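Local coordinates for YkuI protein (PDB 2BAS) that binds the second messenger cyclic di-GMP and probably acts, through its EAL domain, as a cyclic-guanylate-specific phosphodiesterase, at residues 43-49 with 249-255; 195-201 with 228-234; 333-337 with 348-352; 342-348 with 363-369. All blocks are in the same frame, centred on the assembly; numbering follows the deposited sequence.

Contact 1: residues 43-49 with 249-255; sequences QAIFSAE and GRYFQGY
Gln253 crosses Ile45 obliquely and ends at Gln43, joining the strand ending at Ser47 to strand 249-252. Its CB is 4.1 Å from Ile45 CG1, and its CG faces Ala44 O at 3.9 Å. The chain stays extended, with CG anti to the backbone N (chi1 -177°), which brings the amide past the isoleucine, OE1 standing 3.6 Å from Ile45 CG1. At the tip, NE2 donates to Gln43 OE1 (3.1 Å). The donor sits well above the carbonyl plane of Gln43, and the two amide planes are perpendicular. Glu57 takes a second bond from NE2, while OE1 accepts from Lys197. Between the strands, Phe46 N bonds to Phe252 O at 2.9 Å and Phe252 N to Phe46 O at 3.1 Å. Ala48 CB packs on Phe252 CE1, and Arg250 NE reaches Glu49 OE2 (3.2 Å) in a salt bridge; OE2 lies in the guanidinium plane, while NE meets it from above the carboxylate plane. Glu49 OE1 also pairs with Lys366 of the second subunit. This antiparallel pairing helps close the EAL barrel, a variant of the TIM barrel. Its chemistry implies two different ends, an inner amide network and a charged end tied to the dimer partner.

Contact 2: residues 195-201 with 228-234; sequences LLKIDLQ and AALLYED
Two carboxylates face each other at the C-terminal ends of these strands: Asp199 OD1 lies 2.9 Å from Asp234 OD2, two acceptors with no hydrogen bond between them and their planes 79° apart. The same Asp199 OD1 accepts from Gln201 N (3.0 Å), met from above the carboxylate plane, in an Asx turn that ends the strand. Next along the face that carries Asp199, Lys197 runs beside Leu231, pointing the same way, its CE 3.5 Å from Leu231 CD2. A bend at chi3 (87°) brings Lys197 CE within 3.2 Å of Glu233 OE2, the two side chains crossing at about a right angle. Lys197 NZ to Glu233 OE2 is a long ion pair, 3.8 Å, and NZ is held more firmly by Glu146 and Gln253. Strands 195-199 and 229-233 are parallel neighbours in the EAL barrel, joined through helix 211-226 as a beta-alpha-beta crossover. Straight backbone bonds alternate between them, Leu231 N to Leu196 O and Ile198 N to Leu231 O among them. A methionine replacing Lys197 would probably leave Glu146 without its cationic partner, Gln253 OE1 without its donor and the acidic side chain of Glu233 without a nearby positive charge. The other face of the pair is largely apolar and turned to the helices: Leu230 CD2 sits against Leu196 CD1 (3.9 Å) and Ile198 CD1 (3.8 Å). Tyr232 lies alongside Ile198, and Leu200 CD1 touches its CD2 at 3.6 Å; the hydroxyl reaches Asn247 O.

Contact 3: residues 333-337 with 348-352; sequences SFRIY and GNVFK
The beta hairpin of strands 335-340 and 349-353, part of the six-stranded antiparallel sheet of the C-terminal domain, is joined here through Ile336 and Val350. These form a hydrogen-bonded pair: Ile336 N donates to Val350 O and Val350 N to Ile336 O, each at 3.1 Å. Lys352 N continues the ladder to Phe334 O (2.7 Å). On the face covered by helix 318-328, Ile336 CB packs on Val350 CG2 at 3.8 Å. On the other face, Arg335 and Phe351 are a non-hydrogen-bonded pair. The arginine chain leaves with CG turned opposite the main-chain nitrogen (chi1 -160°) and bends at chi3, carrying CD past Asn349 ND2 and setting NH1 3.8 Å from Phe351 CE1, with guanidinium and ring planes 36° apart. Its terminal nitrogens then reach Glu397, Asp418 and Asp395. A leucine in place of Arg335 would probably leave these three carboxylates gathered without a positive charge between them. Asn349 lies beside Tyr337, its OD1 near the tyrosine CB. At the far end, Phe351 CE1 comes to the edge of the Phe334 ring, near its plane, 3.9 Å from Phe334 CD1.

Contact 4: residues 342-348 with 363-369; sequences EGDQLTG and YAEKNWS
Two irregular loops, the connection of a beta hairpin and the approach to helix 374-384, are pinned together where Gln345 meets Trp368. A chi1 of -161° swings the extended glutamine chain away from its own N, and its OE1 takes the NE1-H of Trp368 at 2.6 Å in a nearly straight bond (172°). The bond lies in both the carbonyl and ring planes, and the amide and indole are 29° apart, nearly coplanar. Gln345 NE2 bonds to Thr347 O at 3.1 Å, which fixes the rotation of the amide, and lies 3.4 Å from Tyr363 CB. The backbones are bridged at Asp344 and Asn367, and Gln345 exchanges main-chain bonds with the type II beta turn Tyr363-Lys366, its O receiving Glu365 N and its N donating to Lys366 O (3.0 Å). Asn367 uses both ends of its amide: ND2 donates to Asp344 OD1 (2.7 Å) from above the carboxylate plane and, weakly, to Glu342 O, while OD1 accepts from Ser369 N (2.9 Å) in an Asx turn. Ser369 OG donates to Glu342 O at 2.6 Å and lies beside Gly343, where a side chain would probably be crowded. Lys366 pairs with Glu50 and Glu49 of the second subunit.

Contacts 1 and 2 are buried in the EAL barrel and share a sheet, since strand 249-252 sits between strands 38-47 and 229-233; along the chain contact 2 is nested inside the loop that contact 1 closes. Contacts 3 and 4 belong to the C-terminal domain, with centres more than 40 Å from either of the others, and meet at Gly348. Contact 3 is a buried strand pair, aliphatic under helix 318-328 with an arginine among acids opposite, whereas contact 4 is a partly buried, largely polar loop pairing. Contact 2 has an apolar helix-facing side and an opposite side where charged residues mix with leucines. Contact 1 joins inner amides to an interface salt bridge; contacts 1 and 4 both touch the second subunit.

Contact 1: residues 43-49 with 249-255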
# COMPACT_ATOMS: atom_id res chain seq x y z
N GLN A 43 -8.90 -24.74 -15.62
CA GLN A 43 -8.50 -24.83 -14.23
C GLN A 43 -9.48 -24.06 -13.37
O GLN A 43 -9.73 -22.88 -13.60
CB GLN A 43 -7.06 -24.33 -14.02
CG GLN A 43 -6.49 -24.69 -12.64
CD GLN A 43 -5.02 -24.33 -12.49
OE1 GLN A 43 -4.49 -23.47 -13.20
NE2 GLN A 43 -4.35 -24.98 -11.55
N ALA A 44 -10.05 -24.73 -12.38
CA ALA A 44 -11.08 -24.14 -11.53
C ALA A 44 -10.54 -23.06 -10.62
O ALA A 44 -9.38 -23.11 -10.18
CB ALA A 44 -11.79 -25.22 -10.71
N ILE A 45 -11.39 -22.08 -10.35
CA ILE A 45 -11.06 -21.02 -9.43
C ILE A 45 -12.07 -21.06 -8.30
O ILE A 45 -13.28 -21.18 -8.54
CB ILE A 45 -11.00 -19.65 -10.13
CG1 ILE A 45 -9.82 -19.65 -11.11
CG2 ILE A 45 -10.81 -18.54 -9.10
CD1 ILE A 45 -10.01 -18.75 -12.27
N PHE A 46 -11.56 -20.98 -7.07
CA PHE A 46 -12.36 -21.25 -5.88
C PHE A 46 -12.78 -20.06 -5.05
O PHE A 46 -12.02 -19.12 -4.86
CB PHE A 46 -11.66 -22.30 -5.00
CG PHE A 46 -11.57 -23.65 -5.65
CD1 PHE A 46 -10.48 -23.99 -6.44
CD2 PHE A 46 -12.60 -24.57 -5.50
CE1 PHE A 46 -10.40 -25.23 -7.05
CE2 PHE A 46 -12.54 -25.82 -6.11
CZ PHE A 46 -11.43 -26.15 -6.88
N SER A 47 -14.02 -20.12 -4.58
CA SER A 47 -14.66 -19.10 -3.76
C SER A 47 -14.16 -19.19 -2.33
O SER A 47 -13.84 -20.28 -1.86
CB SER A 47 -16.17 -19.35 -3.76
OG SER A 47 -16.92 -18.18 -3.45
N ALA A 48 -14.10 -18.05 -1.64
CA ALA A 48 -13.72 -18.05 -0.24
C ALA A 48 -14.94 -18.17 0.67
O ALA A 48 -14.87 -18.85 1.70
CB ALA A 48 -12.92 -16.81 0.10
N GLU A 49 -16.04 -17.51 0.29
CA GLU A 49 -17.27 -17.48 1.10
C GLU A 49 -17.90 -18.87 1.20
O GLU A 49 -18.00 -19.44 2.29
CB GLU A 49 -18.28 -16.47 0.56
CG GLU A 49 -17.70 -15.17 0.07
CD GLU A 49 -17.76 -15.06 -1.44
OE1 GLU A 49 -18.89 -15.17 -1.97
OE2 GLU A 49 -16.71 -14.86 -2.07
N GLY A 249 -7.40 -12.74 0.46
CA GLY A 249 -7.71 -13.52 -0.74
C GLY A 249 -9.16 -13.91 -0.88
O GLY A 249 -9.71 -14.61 -0.03
N ARG A 250 -9.80 -13.47 -1.95
CA ARG A 250 -11.20 -13.81 -2.18
C ARG A 250 -11.38 -15.04 -3.09
O ARG A 250 -12.36 -15.77 -2.96
CB ARG A 250 -11.99 -12.63 -2.73
CG ARG A 250 -13.48 -12.88 -2.73
CD ARG A 250 -14.26 -11.69 -3.17
NE ARG A 250 -15.69 -11.91 -2.94
CZ ARG A 250 -16.63 -10.98 -3.05
NH1 ARG A 250 -16.31 -9.74 -3.39
NH2 ARG A 250 -17.89 -11.30 -2.81
N TYR A 251 -10.44 -15.24 -4.01
CA TYR A 251 -10.46 -16.39 -4.92
C TYR A 251 -9.09 -17.05 -4.94
O TYR A 251 -8.08 -16.39 -4.72
CB TYR A 251 -10.86 -15.97 -6.32
CG TYR A 251 -12.21 -15.27 -6.40
CD1 TYR A 251 -12.29 -13.89 -6.59
CD2 TYR A 251 -13.39 -16.00 -6.29
CE1 TYR A 251 -13.54 -13.26 -6.68
CE2 TYR A 251 -14.63 -15.38 -6.37
CZ TYR A 251 -14.70 -14.01 -6.57
OH TYR A 251 -15.94 -13.42 -6.64
N PHE A 252 -9.07 -18.36 -5.21
CA PHE A 252 -7.84 -19.15 -5.16
C PHE A 252 -7.71 -20.12 -6.33
O PHE A 252 -8.69 -20.70 -6.79
CB PHE A 252 -7.80 -19.96 -3.86
CG PHE A 252 -8.16 -19.18 -2.63
CD1 PHE A 252 -9.47 -19.20 -2.14
CD2 PHE A 252 -7.20 -18.47 -1.92
CE1 PHE A 252 -9.81 -18.50 -0.99
CE2 PHE A 252 -7.54 -17.76 -0.75
CZ PHE A 252 -8.84 -17.78 -0.29
N GLN A 253 -6.47 -20.32 -6.79
CA GLN A 253 -6.19 -21.18 -7.94
C GLN A 253 -4.79 -21.79 -7.84
O GLN A 253 -3.84 -21.10 -7.47
CB GLN A 253 -6.28 -20.34 -9.21
CG GLN A 253 -6.09 -21.08 -10.52
CD GLN A 253 -6.07 -20.14 -11.70
OE1 GLN A 253 -6.31 -18.94 -11.56
NE2 GLN A 253 -5.77 -20.67 -12.88
N GLY A 254 -4.67 -23.07 -8.18
CA GLY A 254 -3.38 -23.76 -8.23
C GLY A 254 -3.41 -25.29 -8.16
O GLY A 254 -4.47 -25.90 -7.91
N TYR A 255 -2.24 -25.90 -8.38
CA TYR A 255 -2.08 -27.36 -8.26
C TYR A 255 -2.59 -27.89 -6.93
O TYR A 255 -3.24 -28.93 -6.89
CB TYR A 255 -0.61 -27.77 -8.44
CG TYR A 255 -0.06 -27.51 -9.83
CD1 TYR A 255 -0.56 -28.20 -10.94
CD2 TYR A 255 0.98 -26.60 -10.03
CE1 TYR A 255 -0.06 -27.96 -12.23
CE2 TYR A 255 1.49 -26.35 -11.31
CZ TYR A 255 0.97 -27.03 -12.40
OH TYR A 255 1.47 -26.80 -13.67
O HOH W 1 -7.46 -24.42 -9.26
O HOH W 2 -18.12 -15.52 -5.05

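Contact 2: residues 195-201 with 228-234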
# COMPACT_ATOMS: atom_id res chain seq x y z
N LEU A 195 -10.38 -7.02 -10.53
CA LEU A 195 -9.60 -8.11 -9.95
C LEU A 195 -8.09 -7.89 -10.06
O LEU A 195 -7.59 -7.40 -11.07
CB LEU A 195 -9.95 -9.43 -10.63
CG LEU A 195 -11.00 -10.34 -10.01
CD1 LEU A 195 -12.11 -10.65 -11.00
CD2 LEU A 195 -10.36 -11.61 -9.50
N LEU A 196 -7.38 -8.29 -9.01
CA LEU A 196 -5.92 -8.29 -9.01
C LEU A 196 -5.46 -9.73 -8.85
O LEU A 196 -5.84 -10.39 -7.89
CB LEU A 196 -5.40 -7.44 -7.85
CG LEU A 196 -5.72 -5.95 -7.81
CD1 LEU A 196 -5.12 -5.33 -6.55
CD2 LEU A 196 -5.22 -5.23 -9.06
N LYS A 197 -4.67 -10.22 -9.79
CA LYS A 197 -4.14 -11.59 -9.69
C LYS A 197 -2.73 -11.55 -9.12
O LYS A 197 -1.83 -10.92 -9.69
CB LYS A 197 -4.12 -12.30 -11.03
CG LYS A 197 -5.47 -12.74 -11.56
CD LYS A 197 -5.36 -13.83 -12.65
CE LYS A 197 -5.31 -15.25 -12.07
NZ LYS A 197 -5.62 -16.32 -13.08
N ILE A 198 -2.55 -12.23 -7.99
CA ILE A 198 -1.27 -12.29 -7.30
C ILE A 198 -0.70 -13.70 -7.39
O ILE A 198 -1.36 -14.67 -7.04
CB ILE A 198 -1.43 -11.81 -5.83
CG1 ILE A 198 -1.99 -10.38 -5.80
CG2 ILE A 198 -0.11 -11.85 -5.09
CD1 ILE A 198 -2.51 -9.92 -4.43
N ASP A 199 0.52 -13.80 -7.92
CA ASP A 199 1.26 -15.05 -8.05
C ASP A 199 2.02 -15.30 -6.76
O ASP A 199 2.55 -14.37 -6.16
CB ASP A 199 2.22 -14.93 -9.24
CG ASP A 199 3.29 -16.03 -9.26
OD1 ASP A 199 2.98 -17.19 -8.90
OD2 ASP A 199 4.43 -15.73 -9.66
N LEU A 200 2.08 -16.55 -6.31
CA LEU A 200 2.74 -16.84 -5.04
C LEU A 200 3.96 -17.75 -5.16
O LEU A 200 4.43 -18.30 -4.15
CB LEU A 200 1.73 -17.40 -4.02
CG LEU A 200 0.58 -16.49 -3.58
CD1 LEU A 200 -0.34 -17.24 -2.64
CD2 LEU A 200 1.09 -15.20 -2.93
N GLN A 201 4.47 -17.91 -6.38
CA GLN A 201 5.71 -18.64 -6.61
C GLN A 201 6.85 -17.91 -5.91
O GLN A 201 7.71 -18.52 -5.28
CB GLN A 201 6.02 -18.72 -8.10
CG GLN A 201 5.22 -19.75 -8.88
CD GLN A 201 5.30 -19.52 -10.38
OE1 GLN A 201 4.99 -18.43 -10.87
NE2 GLN A 201 5.70 -20.55 -11.13
N ALA A 228 -11.16 -3.81 -5.65
CA ALA A 228 -10.61 -4.88 -6.47
C ALA A 228 -10.47 -6.10 -5.56
O ALA A 228 -9.86 -6.00 -4.49
CB ALA A 228 -9.25 -4.48 -7.06
N ALA A 229 -11.05 -7.22 -5.98
CA ALA A 229 -10.89 -8.47 -5.24
C ALA A 229 -9.52 -9.06 -5.59
O ALA A 229 -9.01 -8.86 -6.70
CB ALA A 229 -11.99 -9.45 -5.61
N LEU A 230 -8.94 -9.78 -4.64
CA LEU A 230 -7.65 -10.41 -4.83
C LEU A 230 -7.83 -11.87 -5.21
O LEU A 230 -8.53 -12.63 -4.53
CB LEU A 230 -6.80 -10.33 -3.56
CG LEU A 230 -6.58 -8.95 -2.94
CD1 LEU A 230 -5.90 -9.11 -1.58
CD2 LEU A 230 -5.77 -8.04 -3.85
N LEU A 231 -7.18 -12.25 -6.31
CA LEU A 231 -7.10 -13.64 -6.73
C LEU A 231 -5.66 -14.15 -6.58
O LEU A 231 -4.75 -13.67 -7.27
CB LEU A 231 -7.58 -13.76 -8.17
CG LEU A 231 -7.41 -15.06 -8.97
CD1 LEU A 231 -7.72 -16.28 -8.15
CD2 LEU A 231 -8.31 -15.01 -10.20
N TYR A 232 -5.45 -15.08 -5.66
CA TYR A 232 -4.12 -15.67 -5.49
C TYR A 232 -4.04 -16.90 -6.36
O TYR A 232 -4.81 -17.83 -6.17
CB TYR A 232 -3.85 -16.02 -4.04
CG TYR A 232 -3.67 -14.82 -3.16
CD1 TYR A 232 -4.76 -14.14 -2.65
CD2 TYR A 232 -2.40 -14.35 -2.84
CE1 TYR A 232 -4.59 -13.03 -1.84
CE2 TYR A 232 -2.23 -13.25 -2.02
CZ TYR A 232 -3.33 -12.60 -1.54
OH TYR A 232 -3.19 -11.49 -0.74
N GLU A 233 -3.11 -16.87 -7.31
CA GLU A 233 -2.86 -18.00 -8.21
C GLU A 233 -1.51 -18.66 -7.91
O GLU A 233 -0.74 -18.18 -7.08
CB GLU A 233 -2.95 -17.57 -9.69
CG GLU A 233 -1.86 -16.63 -10.17
CD GLU A 233 -1.79 -16.53 -11.69
OE1 GLU A 233 -1.43 -17.53 -12.35
OE2 GLU A 233 -2.08 -15.43 -12.22
N ASP A 234 -1.24 -19.76 -8.61
CA ASP A 234 -0.05 -20.60 -8.40
C ASP A 234 0.10 -21.09 -6.96
O ASP A 234 1.21 -21.14 -6.42
CB ASP A 234 1.22 -19.90 -8.89
CG ASP A 234 1.36 -19.91 -10.41
OD1 ASP A 234 0.89 -20.87 -11.07
OD2 ASP A 234 1.97 -18.96 -10.96

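Contact 3: residues 333-337 with 348-352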
# COMPACT_ATOMS: atom_id res chain seq x y z
N SER A 333 12.49 -1.35 26.92
CA SER A 333 12.39 -0.17 26.07
C SER A 333 13.74 0.40 25.64
O SER A 333 14.76 0.02 26.19
CB SER A 333 11.47 0.91 26.69
OG SER A 333 11.90 1.33 27.98
N PHE A 334 13.75 1.28 24.65
CA PHE A 334 15.00 1.93 24.23
C PHE A 334 14.76 3.41 23.93
O PHE A 334 15.70 4.17 23.75
CB PHE A 334 15.67 1.20 23.04
CG PHE A 334 15.00 1.46 21.71
CD1 PHE A 334 15.50 2.43 20.85
CD2 PHE A 334 13.86 0.75 21.34
CE1 PHE A 334 14.89 2.69 19.62
CE2 PHE A 334 13.23 0.99 20.14
CZ PHE A 334 13.74 1.97 19.27
N ARG A 335 13.50 3.81 23.89
CA ARG A 335 13.17 5.24 23.76
C ARG A 335 11.86 5.54 24.47
O ARG A 335 10.89 4.78 24.35
CB ARG A 335 13.08 5.67 22.30
CG ARG A 335 13.22 7.16 22.12
CD ARG A 335 12.83 7.61 20.73
NE ARG A 335 13.86 7.35 19.72
CZ ARG A 335 13.81 6.37 18.82
NH1 ARG A 335 14.79 6.24 17.93
NH2 ARG A 335 12.78 5.53 18.81
N ILE A 336 11.86 6.64 25.22
CA ILE A 336 10.67 7.15 25.92
C ILE A 336 10.58 8.68 25.79
O ILE A 336 11.59 9.37 25.92
CB ILE A 336 10.66 6.73 27.42
CG1 ILE A 336 10.84 5.22 27.54
CG2 ILE A 336 9.35 7.16 28.12
CD1 ILE A 336 10.86 4.69 28.96
N TYR A 337 9.36 9.19 25.53
CA TYR A 337 9.07 10.63 25.41
C TYR A 337 7.57 10.90 25.58
O TYR A 337 6.76 9.96 25.47
CB TYR A 337 9.56 11.18 24.05
CG TYR A 337 8.88 10.58 22.83
CD1 TYR A 337 7.84 11.24 22.17
CD2 TYR A 337 9.27 9.35 22.35
CE1 TYR A 337 7.22 10.67 21.05
CE2 TYR A 337 8.66 8.77 21.26
CZ TYR A 337 7.64 9.42 20.61
OH TYR A 337 7.08 8.78 19.52
N GLY A 348 12.35 16.21 26.17
CA GLY A 348 13.38 15.67 25.29
C GLY A 348 13.14 14.17 25.22
O GLY A 348 12.12 13.68 25.72
N ASN A 349 14.06 13.43 24.59
CA ASN A 349 13.98 11.98 24.56
C ASN A 349 14.93 11.40 25.58
O ASN A 349 15.95 12.02 25.89
CB ASN A 349 14.42 11.43 23.19
CG ASN A 349 13.33 11.47 22.15
OD1 ASN A 349 12.19 11.83 22.42
ND2 ASN A 349 13.69 11.12 20.93
N VAL A 350 14.58 10.23 26.12
CA VAL A 350 15.59 9.40 26.79
C VAL A 350 15.76 8.22 25.86
O VAL A 350 14.78 7.71 25.31
CB VAL A 350 15.27 9.02 28.28
CG1 VAL A 350 15.10 10.29 29.11
CG2 VAL A 350 14.03 8.15 28.41
N PHE A 351 17.02 7.81 25.66
CA PHE A 351 17.35 6.87 24.61
C PHE A 351 18.39 5.89 25.12
O PHE A 351 19.36 6.30 25.76
CB PHE A 351 17.87 7.65 23.39
CG PHE A 351 18.29 6.80 22.22
CD1 PHE A 351 17.35 6.30 21.33
CD2 PHE A 351 19.64 6.52 22.00
CE1 PHE A 351 17.74 5.53 20.23
CE2 PHE A 351 20.04 5.74 20.91
CZ PHE A 351 19.08 5.24 20.02
N LYS A 352 18.16 4.61 24.87
CA LYS A 352 19.07 3.55 25.31
C LYS A 352 20.00 3.13 24.17
O LYS A 352 19.59 2.46 23.22
CB LYS A 352 18.29 2.36 25.87
CG LYS A 352 19.16 1.30 26.53
CD LYS A 352 18.34 0.23 27.23
CE LYS A 352 19.25 -0.57 28.16
NZ LYS A 352 18.64 -1.81 28.72
O HOH W 3 16.50 -2.23 26.13

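Contact 4: residues 342-348 with 363-369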
# COMPACT_ATOMS: atom_id res chain seq x y z
N GLU A 342 -1.91 17.84 20.52
CA GLU A 342 -1.66 18.19 19.12
C GLU A 342 -0.36 17.62 18.53
O GLU A 342 0.02 17.96 17.41
CB GLU A 342 -1.75 19.72 18.94
CG GLU A 342 -3.13 20.25 19.33
CD GLU A 342 -3.38 21.69 18.90
OE1 GLU A 342 -3.12 22.02 17.72
OE2 GLU A 342 -3.88 22.48 19.74
N GLY A 343 0.32 16.75 19.27
CA GLY A 343 1.53 16.12 18.77
C GLY A 343 2.83 16.81 19.15
O GLY A 343 3.90 16.36 18.74
N ASP A 344 2.75 17.90 19.91
CA ASP A 344 3.94 18.60 20.36
C ASP A 344 4.63 17.82 21.48
O ASP A 344 4.03 17.53 22.50
CB ASP A 344 3.61 20.01 20.85
CG ASP A 344 3.29 20.97 19.71
OD1 ASP A 344 3.70 20.70 18.56
OD2 ASP A 344 2.65 22.03 19.97
N GLN A 345 5.90 17.50 21.27
CA GLN A 345 6.68 16.79 22.27
C GLN A 345 6.94 17.69 23.48
O GLN A 345 7.51 18.77 23.34
CB GLN A 345 7.98 16.29 21.64
CG GLN A 345 8.62 15.19 22.43
CD GLN A 345 9.61 14.37 21.63
OE1 GLN A 345 9.39 14.05 20.47
NE2 GLN A 345 10.70 13.99 22.27
N LEU A 346 6.50 17.25 24.66
CA LEU A 346 6.63 18.02 25.92
C LEU A 346 7.98 17.84 26.63
O LEU A 346 8.29 18.57 27.57
CB LEU A 346 5.50 17.64 26.89
CG LEU A 346 4.03 17.92 26.57
CD1 LEU A 346 3.06 17.13 27.47
CD2 LEU A 346 3.71 19.42 26.61
N THR A 347 8.75 16.85 26.20
CA THR A 347 10.02 16.49 26.82
C THR A 347 11.09 16.25 25.76
O THR A 347 10.77 16.06 24.60
CB THR A 347 9.90 15.12 27.53
OG1 THR A 347 9.49 14.13 26.58
CG2 THR A 347 8.92 15.15 28.69
N GLY A 348 12.35 16.21 26.17
CA GLY A 348 13.38 15.67 25.29
C GLY A 348 13.14 14.17 25.22
O GLY A 348 12.12 13.68 25.72
N TYR A 363 15.03 17.07 21.13
CA TYR A 363 13.77 16.54 20.64
C TYR A 363 12.53 17.25 21.16
O TYR A 363 11.42 16.97 20.70
CB TYR A 363 13.66 15.05 20.95
CG TYR A 363 14.51 14.20 20.05
CD1 TYR A 363 15.83 13.91 20.39
CD2 TYR A 363 14.01 13.69 18.85
CE1 TYR A 363 16.63 13.14 19.57
CE2 TYR A 363 14.81 12.92 18.02
CZ TYR A 363 16.11 12.65 18.39
OH TYR A 363 16.92 11.88 17.60
N ALA A 364 12.72 18.16 22.11
CA ALA A 364 11.60 18.92 22.64
C ALA A 364 11.12 19.95 21.62
O ALA A 364 11.92 20.61 20.96
CB ALA A 364 11.98 19.60 23.95
N GLU A 365 9.80 20.08 21.50
CA GLU A 365 9.18 21.04 20.58
C GLU A 365 9.00 20.52 19.14
O GLU A 365 8.36 21.18 18.32
CB GLU A 365 9.93 22.38 20.58
CG GLU A 365 9.75 23.21 21.86
CD GLU A 365 10.72 24.38 21.93
OE1 GLU A 365 11.85 24.26 21.41
OE2 GLU A 365 10.36 25.43 22.52
N LYS A 366 9.55 19.34 18.84
CA LYS A 366 9.29 18.66 17.57
C LYS A 366 7.82 18.24 17.54
O LYS A 366 7.23 18.00 18.59
CB LYS A 366 10.17 17.42 17.42
CG LYS A 366 11.60 17.65 16.94
CD LYS A 366 12.32 16.29 16.96
CE LYS A 366 13.83 16.40 16.74
NZ LYS A 366 14.18 16.69 15.33
N ASN A 367 7.25 18.14 16.34
CA ASN A 367 5.85 17.78 16.17
C ASN A 367 5.65 16.48 15.42
O ASN A 367 6.21 16.30 14.36
CB ASN A 367 5.08 18.89 15.49
CG ASN A 367 3.59 18.63 15.48
OD1 ASN A 367 3.07 17.85 14.67
ND2 ASN A 367 2.90 19.26 16.40
N TRP A 368 4.83 15.58 15.94
CA TRP A 368 4.70 14.25 15.32
C TRP A 368 3.37 13.97 14.64
O TRP A 368 3.10 12.82 14.27
CB TRP A 368 4.99 13.14 16.33
CG TRP A 368 6.36 13.28 16.88
CD1 TRP A 368 6.70 13.63 18.15
CD2 TRP A 368 7.59 13.13 16.15
NE1 TRP A 368 8.07 13.68 18.26
CE2 TRP A 368 8.64 13.37 17.05
CE3 TRP A 368 7.90 12.78 14.83
CZ2 TRP A 368 9.98 13.29 16.68
CZ3 TRP A 368 9.23 12.70 14.46
CH2 TRP A 368 10.26 12.97 15.37
N SER A 369 2.57 15.00 14.46
CA SER A 369 1.21 14.80 14.01
C SER A 369 1.05 14.29 12.58
O SER A 369 -0.03 13.81 12.21
CB SER A 369 0.38 16.05 14.25
OG SER A 369 0.02 16.07 15.61